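Local coordinates for protein guanine nucleotide exchange factor p115rhogef (Homo sapiens, PDB 1IAP) that probably activates Rho GTPases by nucleotide exchange and carries an N-terminal RGS-type domain that is likely to engage heterotrimeric G-protein alpha subunits, at residues 25-30 with 164-169; 114-119 with 123-128; 66-71 with 170-175; 37-42 with 178-183. All blocks are in the same frame, centred on the assembly; numbering follows the deposited sequence.

Overall arrangement
From the N terminus, helix 15-28 supplies the first half of contact 1, helix 32-43 that of contact 4, and the turn after helix 48-63 that of contact 3. Contact 2 follows: it closes a short local loop at the end of helix 106-121 and is nested inside the long loops closed by the other three. The chain then returns through 164-169, 170-175 and 178-183 to close contacts 1, 3 and 4 in that order. Contact 3 is nested within contact 4, while contact 1 crosses both. Together the last helix, 171-187, and the loop before it are tied to three earlier parts of the all-helical domain. Contact 2 reaches contact 1 where Phe29 meets Asp115.

Contact 1. Residues 25-30 with 164-169; sequences VALQFE and QHTIST
Ala26 and Leu27, near the end of helix 15-28, pack against Thr166 and Ile167 in the loop that leads into helix 171-187. Leu27 does its touching with one branch: CD1 comes within 3.9 Å of Thr166 OG1 and 4.1 Å of Ile167 CA, so this methyl rests as much on backbone as on side chain. Its chi1 of -91° departs from a staggered value and swings the branch toward the loop. One residue earlier, Ala26 CB meets the gamma methyl of Ile167, with CB to CG2 at 4.2 Å. That methyl lies anti to the backbone N of Ile167 and also sits 3.9 Å from Ala26 O, while the longer CG1 branch runs off beside the N and carries CD1 to Val178 of the last helix. The carbonyl oxygens of Ala26 and Ile167 come within 3.4 Å of each other, Ala26 C=O pointing at the other oxygen; both are acceptors, and no bond forms between them. The contact is therefore one of van der Waals packing. Further out, each half is held by its own bonds. Thr166 OG1 is tied to Met163 O, which holds the hydroxyl beside the leucine methyl, and Ile167 N donates to Gln164 O at 3.0 Å. On the other side Phe29 N closes the last helical turn on Val25 O at 2.8 Å. Ser168 OG bonds Asp170 N, linking the loop to the start of the next helix. This is the apolar packing of a helix end against an interhelical loop, here within the helical bundle of an RGS-like domain.

Contact 2. Residues 114-119 with 123-128; sequences EDFRSK and GMTPWE
Phe116 holds its ring anti to the backbone N (chi1 -177°), and Thr125 is turned (chi1 54°) with its methyl anti to its own carbonyl carbon; together these settings lay the methyl over the phenyl face. Between them the chain turns through a Schellman motif, which ends helix 106-121 at Gly123, a residue with positive phi. The bond that spans the two segments is the long one of that motif: Met124 N donates to Lys119 O at 2.7 Å, with an N-H...O angle of 158°, and approaches from above the carbonyl plane. Gly123 N is also 3.1 Å from Lys119 O, but at too poor an angle to bond it. The apolar contact that often accompanies this motif follows the same two residues, with Lys119 CB and Met124 CB 3.9 Å apart. Lys119 CB touches Thr125 too, at 3.7 Å from CG2, so the methyl is wedged between the lysine stem and the ring. Beyond CB the lysine chain bends back along its own helix, where NZ makes a salt bridge with Asp115 OD1 at 3.3 Å, using the syn lone pair of that oxygen. Asp115 OD1 is shared with His24 of helix 15-28, whose ring meets Phe116 edge-to-face; Phe5 lies against the phenyl as well. After Thr125 the chain passes Pro126 to Trp127, the N-cap of helix 128-135. The CH-pi contact itself is close to vertical: Thr125 CG2 stands 3.7 Å above the Phe116 ring plane, offset toward the rim near CE1.

Contact 3. Residues 66-71 with 170-175; sequences TAVLRV and DEEKSA
The carboxylate of Glu172 turns one flat side to Val68, whose CG2 lies over it at 3.5 Å from OE2 and 3.6 Å from CD. That of Asp170 meets the contact more loosely, with OD2 4.2 Å from Val68 CG1; its other oxygen, OD1, is approached from above the carboxylate plane by Glu172 N at 3.0 Å, the capping bond of helix 171-187. Val68 reaches both of these groups with its two methyls. Its CG1, set anti to the backbone N (chi1 -156°), presses on the first helical turn at Lys173, 3.6 Å from CA and 3.9 Å from CB, while CG2 lies against the extended stem of Glu172, in van der Waals contact with CG. An alanine here would remove both methyls and is likely to open a gap over the Lys173 backbone, leaving the Glu172 stem freer to turn. The valine is presented by a type I beta turn from Ala67 to Arg70, closed by Arg70 N to Ala67 O at 3.1 Å. Next along the turn, Leu69 is buried and packs on Ala176 and Val177 of the same helix and on Leu35 and Phe62. The Lys173 chain leads away from the turn, its CE packing against Glu30. A beta turn thus packs mainly through Val68 against the Asp-capped N terminus of the last helix, at the surface of the RGS-like helical fold.

Contact 4. Residues 37-42 with 178-183; sequences CLHADM and VNAIGL
Segments 37-42 and 178-183, from helices 32-43 and 171-187, cross at 36° around His39 and Ala180, their local axes 10.4 Å apart and running in broadly the same direction. This is helix-helix packing in the core of the RGS-like bundle, and a histidine spans the gap. The His39 ring, whose CG sits beside the backbone N (chi1 -75°), reaches across edge first: NE2 donates to Ala180 O at 2.9 Å in an almost straight bond (167°), the oxygen lying in the ring plane. That direction requires the proton on NE2. Ala180 CB lies 3.9 Å from His39 NE2. The Leu183 side chain crosses that of His39 at about a right angle, Leu183 CD2 3.5 Å from His39 CE1, and Phe62 meets the ring edge-to-face. A phenylalanine here would keep a flat ring but would probably leave Ala180 O without this side-chain donor and the two helices without this polar link. Met42, one turn on from His39, bends at its thioether so that CE lies over one face of the imidazole, toward its rim, 3.8 Å above the plane. On that same side of the ring it meets the leucine, Met42 CE being 3.6 Å from Leu183 CD2.

Contact 1. Residues 25-30 with 164-169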
# COMPACT_ATOMS: atom_id res chain seq x y z
N VAL A 25 8.63 5.06 3.46
CA VAL A 25 8.48 3.80 4.19
C VAL A 25 9.39 2.68 3.67
O VAL A 25 10.08 2.02 4.44
CB VAL A 25 6.99 3.34 4.20
CG1 VAL A 25 6.86 1.95 4.80
CG2 VAL A 25 6.15 4.33 4.98
N ALA A 26 9.42 2.49 2.35
CA ALA A 26 10.25 1.46 1.74
C ALA A 26 11.74 1.61 2.08
O ALA A 26 12.47 0.62 2.11
CB ALA A 26 10.06 1.44 0.23
N LEU A 27 12.17 2.84 2.34
CA LEU A 27 13.57 3.09 2.68
C LEU A 27 13.84 3.27 4.17
O LEU A 27 14.99 3.17 4.60
CB LEU A 27 14.08 4.32 1.92
CG LEU A 27 14.75 4.15 0.55
CD1 LEU A 27 13.83 3.46 -0.44
CD2 LEU A 27 15.16 5.52 0.04
N GLN A 28 12.80 3.52 4.96
CA GLN A 28 12.98 3.75 6.39
C GLN A 28 12.36 2.71 7.34
O GLN A 28 12.75 2.64 8.51
CB GLN A 28 12.45 5.13 6.77
CG GLN A 28 13.07 6.29 5.99
CD GLN A 28 14.51 6.55 6.39
OE1 GLN A 28 14.79 7.03 7.48
NE2 GLN A 28 15.44 6.22 5.49
N PHE A 29 11.40 1.93 6.86
CA PHE A 29 10.73 0.92 7.68
C PHE A 29 10.45 -0.34 6.87
O PHE A 29 10.89 -0.47 5.73
CB PHE A 29 9.36 1.45 8.16
CG PHE A 29 9.42 2.78 8.87
CD1 PHE A 29 9.21 3.96 8.17
CD2 PHE A 29 9.63 2.84 10.25
CE1 PHE A 29 9.22 5.19 8.83
CE2 PHE A 29 9.64 4.06 10.91
CZ PHE A 29 9.43 5.24 10.20
N GLU A 30 9.73 -1.27 7.50
CA GLU A 30 9.33 -2.50 6.84
C GLU A 30 8.06 -2.12 6.09
O GLU A 30 7.09 -1.66 6.68
CB GLU A 30 9.04 -3.61 7.86
CG GLU A 30 10.27 -4.36 8.34
CD GLU A 30 10.98 -5.11 7.22
OE1 GLU A 30 11.94 -4.57 6.64
OE2 GLU A 30 10.57 -6.26 6.93
N GLN A 164 15.24 0.66 -7.32
CA GLN A 164 14.78 -0.55 -6.65
C GLN A 164 15.77 -1.13 -5.64
O GLN A 164 15.38 -1.52 -4.54
CB GLN A 164 14.44 -1.63 -7.68
CG GLN A 164 13.89 -2.90 -7.08
CD GLN A 164 13.71 -4.01 -8.09
OE1 GLN A 164 13.38 -3.76 -9.25
NE2 GLN A 164 13.92 -5.24 -7.66
N HIS A 165 17.05 -1.17 -6.01
CA HIS A 165 18.09 -1.73 -5.15
C HIS A 165 18.24 -1.04 -3.80
O HIS A 165 18.70 -1.66 -2.84
CB HIS A 165 19.44 -1.75 -5.87
CG HIS A 165 19.86 -0.43 -6.44
ND1 HIS A 165 19.30 0.10 -7.58
CD2 HIS A 165 20.77 0.47 -6.01
CE1 HIS A 165 19.86 1.27 -7.84
NE2 HIS A 165 20.75 1.52 -6.90
N THR A 166 17.83 0.22 -3.72
CA THR A 166 17.93 0.98 -2.47
C THR A 166 16.84 0.60 -1.47
O THR A 166 16.93 0.94 -0.30
CB THR A 166 17.86 2.50 -2.73
OG1 THR A 166 16.54 2.86 -3.16
CG2 THR A 166 18.88 2.92 -3.78
N ILE A 167 15.82 -0.11 -1.95
CA ILE A 167 14.72 -0.54 -1.09
C ILE A 167 15.24 -1.59 -0.12
O ILE A 167 14.91 -1.58 1.06
CB ILE A 167 13.56 -1.15 -1.91
CG1 ILE A 167 12.98 -0.11 -2.87
CG2 ILE A 167 12.48 -1.71 -0.98
CD1 ILE A 167 11.91 -0.64 -3.82
N SER A 168 16.08 -2.48 -0.65
CA SER A 168 16.68 -3.56 0.11
C SER A 168 17.77 -4.23 -0.72
O SER A 168 17.73 -4.21 -1.95
CB SER A 168 15.62 -4.60 0.47
OG SER A 168 16.21 -5.72 1.10
N THR A 169 18.73 -4.84 -0.03
CA THR A 169 19.81 -5.55 -0.70
C THR A 169 19.26 -6.89 -1.21
O THR A 169 19.80 -7.47 -2.15
CB THR A 169 20.99 -5.81 0.25
OG1 THR A 169 21.96 -6.64 -0.40
CG2 THR A 169 20.52 -6.47 1.55

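Contact 2. Residues 114-119 with 123-128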
# COMPACT_ATOMS: atom_id res chain seq x y z
N GLU A 114 2.92 9.12 11.06
CA GLU A 114 3.36 10.14 12.01
C GLU A 114 4.78 10.56 11.67
O GLU A 114 5.06 11.75 11.55
CB GLU A 114 3.31 9.57 13.43
CG GLU A 114 3.82 10.50 14.53
CD GLU A 114 3.79 9.86 15.91
OE1 GLU A 114 3.27 8.73 16.05
OE2 GLU A 114 4.29 10.49 16.87
N ASP A 115 5.66 9.58 11.48
CA ASP A 115 7.05 9.85 11.15
C ASP A 115 7.17 10.62 9.84
O ASP A 115 7.97 11.54 9.73
CB ASP A 115 7.86 8.55 11.06
CG ASP A 115 9.34 8.81 10.83
OD1 ASP A 115 9.83 8.59 9.70
OD2 ASP A 115 10.02 9.26 11.79
N PHE A 116 6.36 10.24 8.85
CA PHE A 116 6.38 10.93 7.57
C PHE A 116 6.01 12.40 7.75
O PHE A 116 6.68 13.29 7.23
CB PHE A 116 5.42 10.27 6.56
CG PHE A 116 5.46 10.91 5.20
CD1 PHE A 116 6.31 10.42 4.21
CD2 PHE A 116 4.70 12.05 4.92
CE1 PHE A 116 6.41 11.06 2.96
CE2 PHE A 116 4.79 12.69 3.68
CZ PHE A 116 5.65 12.19 2.70
N ARG A 117 4.93 12.66 8.49
CA ARG A 117 4.48 14.03 8.72
C ARG A 117 5.54 14.90 9.40
O ARG A 117 5.74 16.06 9.03
CB ARG A 117 3.19 14.06 9.52
CG ARG A 117 2.01 13.46 8.79
CD ARG A 117 0.69 13.81 9.48
NE ARG A 117 0.63 13.32 10.85
CZ ARG A 117 0.11 12.16 11.22
NH1 ARG A 117 -0.41 11.33 10.31
NH2 ARG A 117 0.09 11.81 12.50
N SER A 118 6.23 14.33 10.39
CA SER A 118 7.27 15.07 11.11
C SER A 118 8.46 15.36 10.22
O SER A 118 8.94 16.49 10.16
CB SER A 118 7.72 14.29 12.35
OG SER A 118 6.69 14.23 13.31
N LYS A 119 8.92 14.33 9.50
CA LYS A 119 10.07 14.48 8.60
C LYS A 119 9.75 15.46 7.47
O LYS A 119 10.61 16.23 7.05
CB LYS A 119 10.46 13.12 8.01
CG LYS A 119 10.91 12.09 9.04
CD LYS A 119 12.29 12.39 9.60
CE LYS A 119 12.75 11.30 10.57
NZ LYS A 119 12.79 9.95 9.92
N GLY A 123 11.58 18.93 5.87
CA GLY A 123 12.09 18.80 4.52
C GLY A 123 12.86 17.51 4.33
O GLY A 123 13.73 17.40 3.46
N MET A 124 12.53 16.51 5.14
CA MET A 124 13.21 15.22 5.08
C MET A 124 12.41 14.11 4.40
O MET A 124 12.63 12.93 4.67
CB MET A 124 13.67 14.80 6.48
CG MET A 124 14.76 15.70 7.05
SD MET A 124 15.09 15.42 8.80
CE MET A 124 16.22 14.03 8.71
N THR A 125 11.49 14.49 3.51
CA THR A 125 10.70 13.51 2.77
C THR A 125 10.86 13.75 1.28
O THR A 125 11.00 14.90 0.84
CB THR A 125 9.21 13.53 3.16
OG1 THR A 125 8.68 14.85 3.02
CG2 THR A 125 9.03 13.04 4.60
N PRO A 126 10.86 12.67 0.49
CA PRO A 126 11.02 12.75 -0.97
C PRO A 126 9.85 13.35 -1.73
O PRO A 126 8.70 13.33 -1.28
CB PRO A 126 11.24 11.29 -1.36
CG PRO A 126 10.40 10.55 -0.35
CD PRO A 126 10.78 11.27 0.93
N TRP A 127 10.17 13.90 -2.90
CA TRP A 127 9.18 14.47 -3.81
C TRP A 127 8.33 15.63 -3.30
O TRP A 127 7.22 15.83 -3.79
CB TRP A 127 8.28 13.34 -4.31
CG TRP A 127 9.05 12.22 -4.93
CD1 TRP A 127 9.14 10.93 -4.47
CD2 TRP A 127 9.84 12.28 -6.12
NE1 TRP A 127 9.94 10.19 -5.31
CE2 TRP A 127 10.38 10.99 -6.33
CE3 TRP A 127 10.14 13.30 -7.04
CZ2 TRP A 127 11.20 10.69 -7.42
CZ3 TRP A 127 10.96 13.00 -8.12
CH2 TRP A 127 11.48 11.71 -8.30
N GLU A 128 8.84 16.39 -2.34
CA GLU A 128 8.10 17.52 -1.81
C GLU A 128 7.85 18.59 -2.87
O GLU A 128 6.82 19.24 -2.87
CB GLU A 128 8.81 18.11 -0.58
CG GLU A 128 7.99 19.13 0.21
CD GLU A 128 6.61 18.63 0.64
OE1 GLU A 128 6.46 17.44 0.98
OE2 GLU A 128 5.66 19.44 0.63

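Contact 3. Residues 66-71 with 170-175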
# COMPACT_ATOMS: atom_id res chain seq x y z
N THR A 66 6.48 -18.12 4.71
CA THR A 66 7.64 -17.74 3.92
C THR A 66 7.51 -16.42 3.16
O THR A 66 8.45 -16.02 2.46
CB THR A 66 8.03 -18.84 2.90
OG1 THR A 66 6.99 -18.97 1.91
CG2 THR A 66 8.22 -20.18 3.60
N ALA A 67 6.37 -15.75 3.28
CA ALA A 67 6.14 -14.48 2.58
C ALA A 67 7.20 -13.43 2.88
O ALA A 67 7.47 -13.12 4.04
CB ALA A 67 4.76 -13.94 2.90
N VAL A 68 7.79 -12.89 1.82
CA VAL A 68 8.84 -11.88 1.95
C VAL A 68 8.32 -10.63 2.65
O VAL A 68 9.06 -9.97 3.38
CB VAL A 68 9.40 -11.46 0.58
CG1 VAL A 68 10.80 -10.92 0.74
CG2 VAL A 68 9.35 -12.62 -0.40
N LEU A 69 7.04 -10.33 2.44
CA LEU A 69 6.42 -9.16 3.03
C LEU A 69 5.47 -9.54 4.16
O LEU A 69 4.52 -8.82 4.45
CB LEU A 69 5.64 -8.38 1.95
CG LEU A 69 6.39 -7.84 0.73
CD1 LEU A 69 5.39 -7.16 -0.19
CD2 LEU A 69 7.49 -6.87 1.13
N ARG A 70 5.77 -10.65 4.83
CA ARG A 70 4.93 -11.12 5.92
C ARG A 70 4.74 -10.07 7.00
O ARG A 70 5.70 -9.45 7.47
CB ARG A 70 5.51 -12.39 6.55
CG ARG A 70 4.53 -13.08 7.51
CD ARG A 70 5.07 -14.42 7.98
NE ARG A 70 3.99 -15.30 8.42
CZ ARG A 70 3.74 -15.63 9.68
NH1 ARG A 70 4.50 -15.16 10.66
NH2 ARG A 70 2.72 -16.42 9.97
N VAL A 71 3.48 -9.83 7.34
CA VAL A 71 3.12 -8.87 8.37
C VAL A 71 2.77 -9.67 9.63
O VAL A 71 2.47 -10.86 9.54
CB VAL A 71 1.89 -8.01 7.96
CG1 VAL A 71 2.17 -7.24 6.67
CG2 VAL A 71 0.65 -8.89 7.78
N ASP A 170 18.19 -7.35 -0.58
CA ASP A 170 17.52 -8.60 -0.95
C ASP A 170 16.70 -8.32 -2.21
O ASP A 170 15.70 -7.60 -2.15
CB ASP A 170 16.60 -9.06 0.20
CG ASP A 170 15.84 -10.34 -0.12
OD1 ASP A 170 16.07 -10.97 -1.17
OD2 ASP A 170 14.99 -10.73 0.71
N GLU A 171 17.12 -8.90 -3.33
CA GLU A 171 16.44 -8.71 -4.60
C GLU A 171 14.99 -9.20 -4.58
O GLU A 171 14.13 -8.63 -5.23
CB GLU A 171 17.21 -9.40 -5.72
CG GLU A 171 18.58 -8.77 -5.99
CD GLU A 171 19.49 -9.63 -6.87
OE1 GLU A 171 20.71 -9.38 -6.86
OE2 GLU A 171 18.99 -10.55 -7.55
N GLU A 172 14.74 -10.27 -3.82
CA GLU A 172 13.41 -10.83 -3.69
C GLU A 172 12.51 -9.83 -2.96
O GLU A 172 11.37 -9.61 -3.34
CB GLU A 172 13.48 -12.16 -2.92
CG GLU A 172 12.14 -12.81 -2.62
CD GLU A 172 12.29 -14.13 -1.86
OE1 GLU A 172 12.20 -15.20 -2.51
OE2 GLU A 172 12.47 -14.10 -0.63
N LYS A 173 13.07 -9.20 -1.93
CA LYS A 173 12.32 -8.22 -1.15
C LYS A 173 12.00 -6.95 -1.94
O LYS A 173 10.86 -6.52 -1.99
CB LYS A 173 13.09 -7.87 0.13
CG LYS A 173 12.40 -6.85 1.03
CD LYS A 173 13.11 -6.74 2.37
CE LYS A 173 12.52 -5.64 3.24
NZ LYS A 173 12.76 -4.28 2.66
N SER A 174 13.01 -6.37 -2.59
CA SER A 174 12.78 -5.15 -3.35
C SER A 174 11.82 -5.40 -4.52
O SER A 174 10.99 -4.55 -4.84
CB SER A 174 14.11 -4.57 -3.84
OG SER A 174 14.74 -5.43 -4.76
N ALA A 175 11.91 -6.59 -5.12
CA ALA A 175 11.03 -6.94 -6.23
C ALA A 175 9.59 -7.06 -5.74
O ALA A 175 8.65 -6.60 -6.40
CB ALA A 175 11.48 -8.23 -6.88

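Contact 4. Residues 37-42 with 178-183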
# COMPACT_ATOMS: atom_id res chain seq x y z
N CYS A 37 -2.26 -3.14 4.02
CA CYS A 37 -3.46 -2.33 4.18
C CYS A 37 -4.00 -1.83 2.85
O CYS A 37 -5.21 -1.80 2.63
CB CYS A 37 -3.19 -1.14 5.10
SG CYS A 37 -3.02 -1.55 6.86
N LEU A 38 -3.10 -1.43 1.95
CA LEU A 38 -3.50 -0.94 0.64
C LEU A 38 -4.14 -2.05 -0.19
O LEU A 38 -5.17 -1.85 -0.83
CB LEU A 38 -2.30 -0.34 -0.11
CG LEU A 38 -1.58 0.85 0.55
CD1 LEU A 38 -0.39 1.30 -0.31
CD2 LEU A 38 -2.55 2.00 0.76
N HIS A 39 -3.54 -3.24 -0.17
CA HIS A 39 -4.07 -4.37 -0.93
C HIS A 39 -5.40 -4.86 -0.36
O HIS A 39 -6.25 -5.36 -1.10
CB HIS A 39 -3.06 -5.51 -0.99
CG HIS A 39 -1.93 -5.26 -1.94
ND1 HIS A 39 -1.24 -6.28 -2.55
CD2 HIS A 39 -1.38 -4.11 -2.39
CE1 HIS A 39 -0.30 -5.77 -3.33
NE2 HIS A 39 -0.37 -4.45 -3.25
N ALA A 40 -5.57 -4.71 0.95
CA ALA A 40 -6.80 -5.12 1.63
C ALA A 40 -7.95 -4.22 1.20
O ALA A 40 -9.08 -4.67 1.04
CB ALA A 40 -6.61 -5.06 3.13
N ASP A 41 -7.64 -2.94 1.02
CA ASP A 41 -8.64 -1.96 0.60
C ASP A 41 -9.03 -2.25 -0.84
O ASP A 41 -10.21 -2.17 -1.21
CB ASP A 41 -8.06 -0.55 0.71
CG ASP A 41 -9.11 0.52 0.49
OD1 ASP A 41 -9.29 0.95 -0.67
OD2 ASP A 41 -9.77 0.91 1.48
N MET A 42 -8.03 -2.58 -1.65
CA MET A 42 -8.20 -2.91 -3.06
C MET A 42 -9.10 -4.14 -3.20
O MET A 42 -9.93 -4.21 -4.12
CB MET A 42 -6.82 -3.16 -3.68
CG MET A 42 -6.81 -3.66 -5.10
SD MET A 42 -5.12 -3.60 -5.76
CE MET A 42 -4.38 -4.93 -4.86
N VAL A 178 8.21 -3.51 -5.19
CA VAL A 178 7.88 -2.86 -6.46
C VAL A 178 6.59 -3.44 -7.06
O VAL A 178 5.71 -2.69 -7.49
CB VAL A 178 9.05 -2.94 -7.45
CG1 VAL A 178 8.60 -2.52 -8.85
CG2 VAL A 178 10.17 -2.03 -6.98
N ASN A 179 6.48 -4.77 -7.05
CA ASN A 179 5.28 -5.44 -7.58
C ASN A 179 4.05 -5.01 -6.79
O ASN A 179 3.00 -4.69 -7.36
CB ASN A 179 5.43 -6.97 -7.46
CG ASN A 179 6.46 -7.53 -8.41
OD1 ASN A 179 6.86 -6.87 -9.36
ND2 ASN A 179 6.90 -8.76 -8.15
N ALA A 180 4.18 -5.01 -5.47
CA ALA A 180 3.09 -4.63 -4.59
C ALA A 180 2.62 -3.21 -4.83
O ALA A 180 1.41 -2.95 -4.91
CB ALA A 180 3.51 -4.81 -3.13
N ILE A 181 3.56 -2.28 -4.95
CA ILE A 181 3.20 -0.88 -5.20
C ILE A 181 2.59 -0.79 -6.60
O ILE A 181 1.56 -0.15 -6.79
CB ILE A 181 4.43 0.05 -5.07
CG1 ILE A 181 4.87 0.11 -3.60
CG2 ILE A 181 4.10 1.45 -5.56
CD1 ILE A 181 6.23 0.74 -3.37
N GLY A 182 3.19 -1.49 -7.56
CA GLY A 182 2.69 -1.48 -8.92
C GLY A 182 1.24 -1.93 -8.99
O GLY A 182 0.41 -1.28 -9.65
N LEU A 183 0.92 -2.99 -8.27
CA LEU A 183 -0.43 -3.54 -8.25
C LEU A 183 -1.45 -2.53 -7.76
O LEU A 183 -2.49 -2.32 -8.40
CB LEU A 183 -0.48 -4.81 -7.39
CG LEU A 183 -1.78 -5.61 -7.41
CD1 LEU A 183 -2.04 -6.15 -8.81
CD2 LEU A 183 -1.69 -6.76 -6.42